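Local coordinates for protein beta-galactosidase (PDB 4MAD) that probably hydrolyses terminal non-reducing beta-D-galactose residues from beta-D-galactosides, as a family 35 glycoside hydrolase, at residues Y514-I519 with H579-S584; R151-L156 with K190-N195; P45-D50 with A349-R354. All blocks are in the same frame, centred on the assembly; numbering follows the deposited sequence.

Interaction 1: Y514-I519 with H579-S584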
loop_
_atom_site.group_PDB
_atom_site.type_symbol
_atom_site.label_atom_id
_atom_site.label_comp_id
_atom_site.label_asym_id
_atom_site.label_seq_id
_atom_site.Cartn_x
_atom_site.Cartn_y
_atom_site.Cartn_z
ATOM N N TYR A 514 -0.059 23.987 -7.000
ATOM C CA TYR A 514 1.063 24.350 -7.816
ATOM C C TYR A 514 2.182 23.346 -7.694
ATOM O O TYR A 514 2.414 22.846 -6.654
ATOM C CB TYR A 514 1.603 25.696 -7.420
ATOM C CG TYR A 514 0.919 26.860 -8.016
ATOM C CD1 TYR A 514 1.471 27.561 -9.066
ATOM C CD2 TYR A 514 -0.281 27.285 -7.526
ATOM C CE1 TYR A 514 0.843 28.642 -9.581
ATOM C CE2 TYR A 514 -0.909 28.344 -8.043
ATOM C CZ TYR A 514 -0.359 29.029 -9.054
ATOM O OH TYR A 514 -1.026 30.083 -9.572
ATOM N N PHE A 515 2.859 23.094 -8.793
ATOM C CA PHE A 515 4.113 22.418 -8.813
ATOM C C PHE A 515 5.252 23.402 -8.481
ATOM O O PHE A 515 5.297 24.468 -9.002
ATOM C CB PHE A 515 4.361 21.794 -10.163
ATOM C CG PHE A 515 3.376 20.722 -10.531
ATOM C CD1 PHE A 515 3.560 19.436 -10.158
ATOM C CD2 PHE A 515 2.261 21.018 -11.268
ATOM C CE1 PHE A 515 2.693 18.488 -10.498
ATOM C CE2 PHE A 515 1.410 20.063 -11.607
ATOM C CZ PHE A 515 1.615 18.802 -11.218
ATOM N N HIS A 516 6.152 23.027 -7.637
ATOM C CA HIS A 516 7.215 23.889 -7.271
ATOM C C HIS A 516 8.482 23.142 -7.625
ATOM O O HIS A 516 8.598 22.021 -7.279
ATOM C CB HIS A 516 7.178 24.080 -5.802
ATOM C CG HIS A 516 5.998 24.837 -5.324
ATOM N ND1 HIS A 516 5.853 26.174 -5.524
ATOM C CD2 HIS A 516 4.903 24.444 -4.650
ATOM C CE1 HIS A 516 4.728 26.580 -4.979
ATOM N NE2 HIS A 516 4.124 25.545 -4.456
ATOM N N LYS A 517 9.425 23.768 -8.300
ATOM C CA LYS A 517 10.608 23.068 -8.754
ATOM C C LYS A 517 11.900 23.634 -8.228
ATOM O O LYS A 517 12.088 24.779 -8.245
ATOM C CB LYS A 517 10.691 23.020 -10.251
ATOM C CG LYS A 517 11.820 22.205 -10.731
ATOM C CD LYS A 517 12.034 22.395 -12.151
ATOM C CE LYS A 517 12.198 21.124 -12.797
ATOM N NZ LYS A 517 13.596 20.940 -13.131
ATOM N N GLY A 518 12.747 22.740 -7.748
ATOM C CA GLY A 518 14.000 23.089 -7.146
ATOM C C GLY A 518 15.112 22.109 -7.487
ATOM O O GLY A 518 14.856 21.055 -7.934
ATOM N N ILE A 519 16.342 22.500 -7.232
ATOM C CA ILE A 519 17.488 21.664 -7.495
ATOM C C ILE A 519 18.267 21.349 -6.210
ATOM O O ILE A 519 18.578 22.224 -5.485
ATOM C CB ILE A 519 18.428 22.356 -8.479
ATOM C CG1 ILE A 519 17.683 22.715 -9.748
ATOM C CG2 ILE A 519 19.529 21.492 -8.854
ATOM C CD1 ILE A 519 17.533 21.599 -10.607
ATOM N N HIS A 579 -2.550 23.424 -1.278
ATOM C CA HIS A 579 -3.173 24.560 -0.668
ATOM C C HIS A 579 -2.326 25.775 -0.324
ATOM O O HIS A 579 -2.669 26.875 -0.671
ATOM C CB HIS A 579 -3.814 24.131 0.624
ATOM C CG HIS A 579 -4.853 23.090 0.448
ATOM N ND1 HIS A 579 -6.106 23.380 -0.021
ATOM C CD2 HIS A 579 -4.823 21.761 0.672
ATOM C CE1 HIS A 579 -6.804 22.268 -0.080
ATOM N NE2 HIS A 579 -6.051 21.275 0.331
ATOM N N LYS A 580 -1.292 25.533 0.449
ATOM C CA LYS A 580 -0.530 26.612 1.020
ATOM C C LYS A 580 0.921 26.495 0.629
ATOM O O LYS A 580 1.500 25.531 0.861
ATOM C CB LYS A 580 -0.674 26.622 2.510
ATOM C CG LYS A 580 -2.028 26.966 2.991
ATOM C CD LYS A 580 -2.070 26.820 4.468
ATOM C CE LYS A 580 -3.327 27.293 5.113
ATOM N NZ LYS A 580 -3.314 26.947 6.532
ATOM N N HIS A 581 1.455 27.542 0.029
ATOM C CA HIS A 581 2.735 27.499 -0.623
ATOM C C HIS A 581 3.836 28.226 0.150
ATOM O O HIS A 581 3.565 29.128 0.867
ATOM C CB HIS A 581 2.579 28.076 -2.030
ATOM C CG HIS A 581 1.484 27.425 -2.804
ATOM N ND1 HIS A 581 1.601 26.166 -3.324
ATOM C CD2 HIS A 581 0.231 27.830 -3.077
ATOM C CE1 HIS A 581 0.466 25.821 -3.881
ATOM N NE2 HIS A 581 -0.374 26.820 -3.761
ATOM N N HIS A 582 5.061 27.787 -0.019
ATOM C CA HIS A 582 6.199 28.291 0.718
ATOM C C HIS A 582 7.433 28.311 -0.175
ATOM O O HIS A 582 7.330 27.953 -1.308
ATOM C CB HIS A 582 6.419 27.504 2.015
ATOM C CG HIS A 582 5.231 27.540 2.908
ATOM N ND1 HIS A 582 4.271 26.558 2.920
ATOM C CD2 HIS A 582 4.797 28.488 3.751
ATOM C CE1 HIS A 582 3.316 26.894 3.752
ATOM N NE2 HIS A 582 3.617 28.058 4.273
ATOM N N GLN A 583 8.546 28.821 0.321
ATOM C CA GLN A 583 9.677 29.061 -0.547
ATOM C C GLN A 583 10.690 27.946 -0.744
ATOM O O GLN A 583 11.466 27.990 -1.619
ATOM C CB GLN A 583 10.390 30.328 -0.129
ATOM C CG GLN A 583 9.586 31.568 -0.124
ATOM C CD GLN A 583 9.052 31.988 -1.474
ATOM O OE1 GLN A 583 9.632 31.725 -2.511
ATOM N NE2 GLN A 583 7.933 32.671 -1.454
ATOM N N SER A 584 10.637 26.972 0.134
ATOM C CA SER A 584 11.652 25.949 0.233
ATOM C C SER A 584 11.245 24.731 1.025
ATOM O O SER A 584 10.287 24.724 1.699
ATOM C CB SER A 584 12.875 26.530 0.918
ATOM O OG SER A 584 12.617 26.742 2.251
#
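His516 NE2 and His581 ND1 lie 2.8 Å apart in a nearly straight hydrogen bond (161°), the shortest link between an inner strand of a beta sheet and the loop 579-584. Strand 514-522 runs in the eight-stranded antiparallel sheet of the region that includes the galactose-binding domain, between strands 569-577 and 357-366. The loop 579-584 leads from strand 569-577 to strand 584-588, which pairs on the far side of strand 357-366, so this connection has to pass both strand 514-522 and strand 357-366, and His581 is the residue it sends down to the first of them.

Tyr514 and His516, two positions apart on the strand, both face the loop and receive the single imidazole of His581, the three forming an aromatic cluster. The two histidine rings meet rim to rim, so their contact is the bond itself and not a stack. With Tyr514 the geometry differs: its edge is directed at the face of His581 in a T-shaped pair, planes at 79° and centroids 5.3 Å apart. Its CG stands beside the backbone N (chi1 -84°), which places CD2 3.8 Å from His581 NE2. That nitrogen is hydrogen-bonded to the carbonyl oxygen of Phe512, which can only accept, so both ring nitrogens of His581 are engaged and the rotation of the imidazole is fixed.

On the other side of the bond, His516 ND1 is hydrogen-bonded to His364 ND1 on strand 357-366, and Trp535 meets the His516 ring edge to face. A line of three imidazoles thus runs from strand through strand to loop. His581 CE1 also comes 3.7 Å from Tyr514 CB.

Interaction 2: R151-L156 with K190-N195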
loop_
_atom_site.group_PDB
_atom_site.type_symbol
_atom_site.label_atom_id
_atom_site.label_comp_id
_atom_site.label_asym_id
_atom_site.label_seq_id
_atom_site.Cartn_x
_atom_site.Cartn_y
_atom_site.Cartn_z
ATOM N N ARG A 151 6.136 -17.365 -13.681
ATOM C CA ARG A 151 7.305 -16.745 -13.146
ATOM C C ARG A 151 7.805 -17.392 -11.867
ATOM O O ARG A 151 8.963 -17.522 -11.680
ATOM C CB ARG A 151 7.134 -15.246 -12.930
ATOM C CG ARG A 151 6.574 -14.457 -14.079
ATOM C CD ARG A 151 7.402 -14.365 -15.278
ATOM N NE ARG A 151 6.722 -13.661 -16.341
ATOM C CZ ARG A 151 7.032 -12.445 -16.727
ATOM N NH1 ARG A 151 8.025 -11.796 -16.177
ATOM N NH2 ARG A 151 6.379 -11.916 -17.711
ATOM N N LEU A 152 6.902 -17.718 -10.975
ATOM C CA LEU A 152 7.209 -18.366 -9.735
ATOM C C LEU A 152 7.652 -19.826 -9.852
ATOM O O LEU A 152 8.275 -20.342 -8.979
ATOM C CB LEU A 152 6.065 -18.275 -8.751
ATOM C CG LEU A 152 5.539 -16.917 -8.362
ATOM C CD1 LEU A 152 4.397 -17.069 -7.418
ATOM C CD2 LEU A 152 6.622 -16.131 -7.730
ATOM N N ARG A 153 7.289 -20.498 -10.917
ATOM C CA ARG A 153 7.402 -21.927 -10.951
ATOM C C ARG A 153 8.846 -22.445 -10.722
ATOM O O ARG A 153 9.052 -23.327 -9.956
ATOM C CB ARG A 153 6.835 -22.459 -12.254
ATOM C CG ARG A 153 6.502 -23.888 -12.226
ATOM C CD ARG A 153 5.586 -24.249 -13.386
ATOM N NE ARG A 153 4.223 -23.850 -13.102
ATOM C CZ ARG A 153 3.424 -23.116 -13.873
ATOM N NH1 ARG A 153 3.785 -22.651 -15.038
ATOM N NH2 ARG A 153 2.242 -22.834 -13.425
ATOM N N PRO A 154 9.822 -21.805 -11.318
ATOM C CA PRO A 154 11.210 -22.206 -11.156
ATOM C C PRO A 154 11.636 -22.057 -9.709
ATOM O O PRO A 154 12.645 -22.605 -9.337
ATOM C CB PRO A 154 11.944 -21.181 -11.964
ATOM C CG PRO A 154 11.055 -20.743 -12.890
ATOM C CD PRO A 154 9.740 -20.690 -12.239
ATOM N N LEU A 155 10.902 -21.268 -8.943
ATOM C CA LEU A 155 11.283 -20.939 -7.572
ATOM C C LEU A 155 10.670 -21.795 -6.476
ATOM O O LEU A 155 11.026 -21.688 -5.331
ATOM C CB LEU A 155 11.083 -19.458 -7.302
ATOM C CG LEU A 155 11.872 -18.471 -8.133
ATOM C CD1 LEU A 155 11.303 -17.132 -7.941
ATOM C CD2 LEU A 155 13.355 -18.533 -7.817
ATOM N N LEU A 156 9.787 -22.675 -6.881
ATOM C CA LEU A 156 9.177 -23.623 -6.004
ATOM C C LEU A 156 10.172 -24.635 -5.444
ATOM O O LEU A 156 11.063 -25.060 -6.098
ATOM C CB LEU A 156 8.009 -24.312 -6.685
ATOM C CG LEU A 156 6.907 -23.431 -7.226
ATOM C CD1 LEU A 156 6.039 -24.216 -8.138
ATOM C CD2 LEU A 156 6.079 -22.803 -6.125
ATOM N N LYS A 190 -3.285 -25.058 -6.808
ATOM C CA LYS A 190 -2.664 -26.353 -6.714
ATOM C C LYS A 190 -2.132 -26.781 -8.051
ATOM O O LYS A 190 -1.036 -27.212 -8.164
ATOM C CB LYS A 190 -3.638 -27.368 -6.174
ATOM C CG LYS A 190 -3.080 -28.689 -5.813
ATOM C CD LYS A 190 -1.661 -28.613 -5.344
ATOM C CE LYS A 190 -0.713 -29.440 -6.184
ATOM N NZ LYS A 190 -0.969 -30.876 -5.987
ATOM N N LYS A 191 -2.922 -26.580 -9.068
ATOM C CA LYS A 191 -2.573 -26.980 -10.415
ATOM C C LYS A 191 -1.420 -26.262 -11.029
ATOM O O LYS A 191 -0.794 -26.763 -11.918
ATOM C CB LYS A 191 -3.796 -26.960 -11.310
ATOM C CG LYS A 191 -4.156 -25.669 -11.873
ATOM C CD LYS A 191 -5.372 -25.817 -12.753
ATOM C CE LYS A 191 -6.602 -26.070 -11.914
ATOM N NZ LYS A 191 -7.694 -26.731 -12.665
ATOM N N ARG A 192 -1.187 -25.061 -10.560
ATOM C CA ARG A 192 -0.098 -24.230 -11.011
ATOM C C ARG A 192 1.191 -24.360 -10.194
ATOM O O ARG A 192 2.178 -23.817 -10.544
ATOM C CB ARG A 192 -0.553 -22.777 -11.005
ATOM C CG ARG A 192 -1.706 -22.478 -11.933
ATOM C CD ARG A 192 -2.086 -21.033 -11.881
ATOM N NE ARG A 192 -3.031 -20.620 -12.882
ATOM C CZ ARG A 192 -4.336 -20.740 -12.760
ATOM N NH1 ARG A 192 -4.858 -21.308 -11.717
ATOM N NH2 ARG A 192 -5.131 -20.310 -13.698
ATOM N N VAL A 193 1.142 -25.094 -9.106
ATOM C CA VAL A 193 2.342 -25.376 -8.329
ATOM C C VAL A 193 2.755 -26.841 -8.298
ATOM O O VAL A 193 2.392 -27.570 -9.174
ATOM C CB VAL A 193 2.338 -24.698 -6.959
ATOM C CG1 VAL A 193 2.032 -23.240 -7.114
ATOM C CG2 VAL A 193 1.433 -25.367 -6.033
ATOM N N GLY A 194 3.530 -27.219 -7.283
ATOM C CA GLY A 194 3.938 -28.587 -7.063
ATOM C C GLY A 194 3.301 -29.101 -5.793
ATOM O O GLY A 194 2.166 -28.879 -5.539
ATOM N N ASN A 195 4.094 -29.740 -4.973
ATOM C CA ASN A 195 3.632 -30.270 -3.714
ATOM C C ASN A 195 3.871 -29.356 -2.527
ATOM O O ASN A 195 3.909 -29.800 -1.458
ATOM C CB ASN A 195 4.213 -31.643 -3.426
ATOM C CG ASN A 195 5.680 -31.633 -3.376
ATOM O OD1 ASN A 195 6.291 -30.621 -3.290
ATOM N ND2 ASN A 195 6.259 -32.790 -3.411
#
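Leu156 and Val193 form the close-packed half of this contact: Leu156 CD1 rests 3.9 Å from Val193 CB, with the two side chains crossing at about a right angle. Leu156 is buried, its branch also lying beside the backbone N of Gly194, while Ile163 of strand 163-167 and Phe149 of helix 135-152 continue the apolar layer behind the pair.

Toward the solvent side the contact turns polar. Arg153, partly exposed, reaches across side-on and grips one atom, Arg192 O, with two nitrogens. NH2 makes the shorter bond to Arg192 O, 3.0 Å, in the carbonyl plane on a lone pair, whereas NE, 3.3 Å from the same oxygen, approaches from above that plane. A bend at chi3 (-78°) turns the guanidinium so that this oxygen lies at its edge. The side chain of Arg192 itself leads off to a salt bridge with Asp146, which probably eases the nearness of the two positive groups.

Here helices 135-152 and 179-192 both end, before strands 163-167 and 197-202; the two helices belong to successive beta-alpha units and lie on the outside of a (beta/alpha)8, or TIM, barrel.

Interaction 3: P45-D50 with A349-R354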
loop_
_atom_site.group_PDB
_atom_site.type_symbol
_atom_site.label_atom_id
_atom_site.label_comp_id
_atom_site.label_asym_id
_atom_site.label_seq_id
_atom_site.Cartn_x
_atom_site.Cartn_y
_atom_site.Cartn_z
ATOM N N PRO A 45 14.710 -1.949 -4.909
ATOM C CA PRO A 45 15.421 -3.205 -5.119
ATOM C C PRO A 45 16.886 -3.204 -4.710
ATOM O O PRO A 45 17.404 -4.187 -4.279
ATOM C CB PRO A 45 15.280 -3.457 -6.613
ATOM C CG PRO A 45 14.585 -2.385 -7.144
ATOM C CD PRO A 45 14.008 -1.546 -6.114
ATOM N N GLU A 46 17.512 -2.057 -4.780
ATOM C CA GLU A 46 18.917 -1.919 -4.445
ATOM C C GLU A 46 19.161 -2.358 -3.004
ATOM O O GLU A 46 20.210 -2.787 -2.676
ATOM C CB GLU A 46 19.344 -0.482 -4.652
ATOM C CG GLU A 46 19.406 -0.131 -6.092
ATOM C CD GLU A 46 18.099 0.317 -6.697
ATOM O OE1 GLU A 46 17.148 0.527 -5.991
ATOM O OE2 GLU A 46 18.095 0.516 -7.897
ATOM N N TYR A 47 18.113 -2.193 -2.190
ATOM C CA TYR A 47 18.142 -2.476 -0.771
ATOM C C TYR A 47 17.570 -3.835 -0.308
ATOM O O TYR A 47 17.650 -4.172 0.840
ATOM C CB TYR A 47 17.507 -1.322 0.006
ATOM C CG TYR A 47 18.266 -0.014 0.046
ATOM C CD1 TYR A 47 19.635 0.029 -0.086
ATOM C CD2 TYR A 47 17.620 1.164 0.292
ATOM C CE1 TYR A 47 20.302 1.192 -0.021
ATOM C CE2 TYR A 47 18.293 2.329 0.373
ATOM C CZ TYR A 47 19.638 2.351 0.201
ATOM O OH TYR A 47 20.369 3.493 0.299
ATOM N N TRP A 48 17.073 -4.632 -1.234
ATOM C CA TRP A 48 16.465 -5.868 -0.826
ATOM C C TRP A 48 17.473 -6.763 -0.085
ATOM O O TRP A 48 17.177 -7.336 0.914
ATOM C CB TRP A 48 15.867 -6.604 -2.029
ATOM C CG TRP A 48 14.643 -6.044 -2.601
ATOM C CD1 TRP A 48 13.766 -5.183 -2.016
ATOM C CD2 TRP A 48 14.101 -6.321 -3.888
ATOM N NE1 TRP A 48 12.742 -4.914 -2.837
ATOM C CE2 TRP A 48 12.916 -5.596 -4.005
ATOM C CE3 TRP A 48 14.492 -7.131 -4.946
ATOM C CZ2 TRP A 48 12.134 -5.639 -5.143
ATOM C CZ3 TRP A 48 13.732 -7.165 -6.055
ATOM C CH2 TRP A 48 12.563 -6.430 -6.158
ATOM N N GLU A 49 18.682 -6.851 -0.584
ATOM C CA GLU A 49 19.649 -7.701 0.085
ATOM C C GLU A 49 19.944 -7.216 1.486
ATOM O O GLU A 49 20.062 -7.970 2.386
ATOM C CB GLU A 49 20.931 -7.800 -0.715
ATOM C CG GLU A 49 21.954 -8.726 -0.064
ATOM C CD GLU A 49 22.994 -9.248 -1.021
ATOM O OE1 GLU A 49 23.193 -8.730 -2.077
ATOM O OE2 GLU A 49 23.645 -10.195 -0.685
ATOM N N ASP A 50 20.032 -5.926 1.650
ATOM C CA ASP A 50 20.368 -5.389 2.940
ATOM C C ASP A 50 19.314 -5.804 3.945
ATOM O O ASP A 50 19.624 -6.268 4.995
ATOM C CB ASP A 50 20.393 -3.874 2.883
ATOM C CG ASP A 50 20.662 -3.243 4.238
ATOM O OD1 ASP A 50 21.791 -3.283 4.679
ATOM O OD2 ASP A 50 19.742 -2.741 4.876
ATOM N N ALA A 349 27.165 -3.271 7.237
ATOM C CA ALA A 349 27.498 -1.917 7.652
ATOM C C ALA A 349 26.266 -1.054 7.515
ATOM O O ALA A 349 25.621 -1.124 6.515
ATOM C CB ALA A 349 28.537 -1.359 6.759
ATOM N N PRO A 350 26.005 -0.192 8.461
ATOM C CA PRO A 350 24.797 0.615 8.351
ATOM C C PRO A 350 24.801 1.533 7.127
ATOM O O PRO A 350 25.823 1.954 6.702
ATOM C CB PRO A 350 24.830 1.452 9.605
ATOM C CG PRO A 350 25.555 0.691 10.549
ATOM C CD PRO A 350 26.594 -0.057 9.787
ATOM N N ILE A 351 23.640 1.803 6.566
ATOM C CA ILE A 351 23.532 2.641 5.390
ATOM C C ILE A 351 23.489 4.088 5.823
ATOM O O ILE A 351 22.673 4.482 6.573
ATOM C CB ILE A 351 22.309 2.281 4.575
ATOM C CG1 ILE A 351 22.479 0.887 4.017
ATOM C CG2 ILE A 351 22.134 3.206 3.480
ATOM C CD1 ILE A 351 21.258 0.283 3.473
ATOM N N PRO A 352 24.415 4.874 5.332
ATOM C CA PRO A 352 24.522 6.229 5.815
ATOM C C PRO A 352 23.280 7.071 5.522
ATOM O O PRO A 352 22.682 6.904 4.530
ATOM C CB PRO A 352 25.698 6.773 5.035
ATOM C CG PRO A 352 26.497 5.644 4.730
ATOM C CD PRO A 352 25.572 4.509 4.513
ATOM N N LYS A 353 22.956 7.933 6.461
ATOM C CA LYS A 353 21.945 8.974 6.315
ATOM C C LYS A 353 22.608 10.354 6.364
ATOM O O LYS A 353 23.441 10.559 7.147
ATOM C CB LYS A 353 20.912 8.850 7.407
ATOM C CG LYS A 353 19.891 7.775 7.119
ATOM C CD LYS A 353 19.881 6.698 8.074
ATOM C CE LYS A 353 19.183 5.377 7.553
ATOM N NZ LYS A 353 19.849 4.639 6.374
ATOM N N ARG A 354 22.196 11.277 5.508
ATOM C CA ARG A 354 22.766 12.618 5.444
ATOM C C ARG A 354 21.700 13.680 5.440
ATOM O O ARG A 354 20.608 13.424 5.008
ATOM C CB ARG A 354 23.619 12.769 4.211
ATOM C CG ARG A 354 24.803 11.853 4.202
ATOM C CD ARG A 354 25.748 12.224 5.293
ATOM N NE ARG A 354 26.973 11.447 5.269
ATOM C CZ ARG A 354 27.212 10.447 6.079
ATOM N NH1 ARG A 354 26.332 10.123 6.959
ATOM N NH2 ARG A 354 28.329 9.774 5.982
HETATM O O HOH W 1 22.946 -1.874 6.677
#
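The apolar part of the contact centres on Ile351, whose CD1 lies over one face of the Tyr47 ring in a CH-pi contact, 4.2 Å from the ring centroid and 28° off the normal. The methyl is nearest to the CE1 side of the ring, and with CG1 beside the backbone N (chi1 -66°) the other branch, CG2, is left to approach Tyr47 OH at 3.6 Å. The same CD1 also touches the carboxylate of Asp50, 3.7 Å from its CG, so one methyl touches both an aromatic face and a carboxylate.

The polar link between the segments is made by one water, which donates to Asp50 OD1, at 2.7 Å, and to Ala349 O, at 2.8 Å, tying the helix start to the backbone of the linker. The other carboxylate oxygen, OD2, forms a salt bridge with Lys54.

Within the linker, Lys353 NZ donates to Ile351 O at 2.8 Å. It also forms a salt bridge with Asp527, whose OD2 pairs with Lys353 NZ and whose OD1 is hydrogen-bonded to Tyr47 OH.

Segment 45-50 forms the entry to helix 48-58 of the barrel, with Trp48 packed against helix 87-97, while 349-354 carries the chain from helix 327-339 to strand 357-366 of the eight-stranded antiparallel sheet.

Overall arrangement
Interactions 1 and 2 lie on opposite sides of the chain's centre, their centres 49 Å apart: one in the beta-rich C-terminal part, the other on the outside of the barrel. Interaction 3 stands between these parts, its centre 29 Å from that of interaction 1 and 31 Å from that of interaction 2, with nearest atoms about 14 Å and about 10 Å away. None touches another. In sequence, interaction 2 falls wholly between the two segments of interaction 3, and interaction 1 follows both. All three lie away from the predicted catalytic residues Glu171 and Glu247 and from the bound 2-(2-methoxyethoxy)ethanol molecules, and so concern the packing of the scaffold.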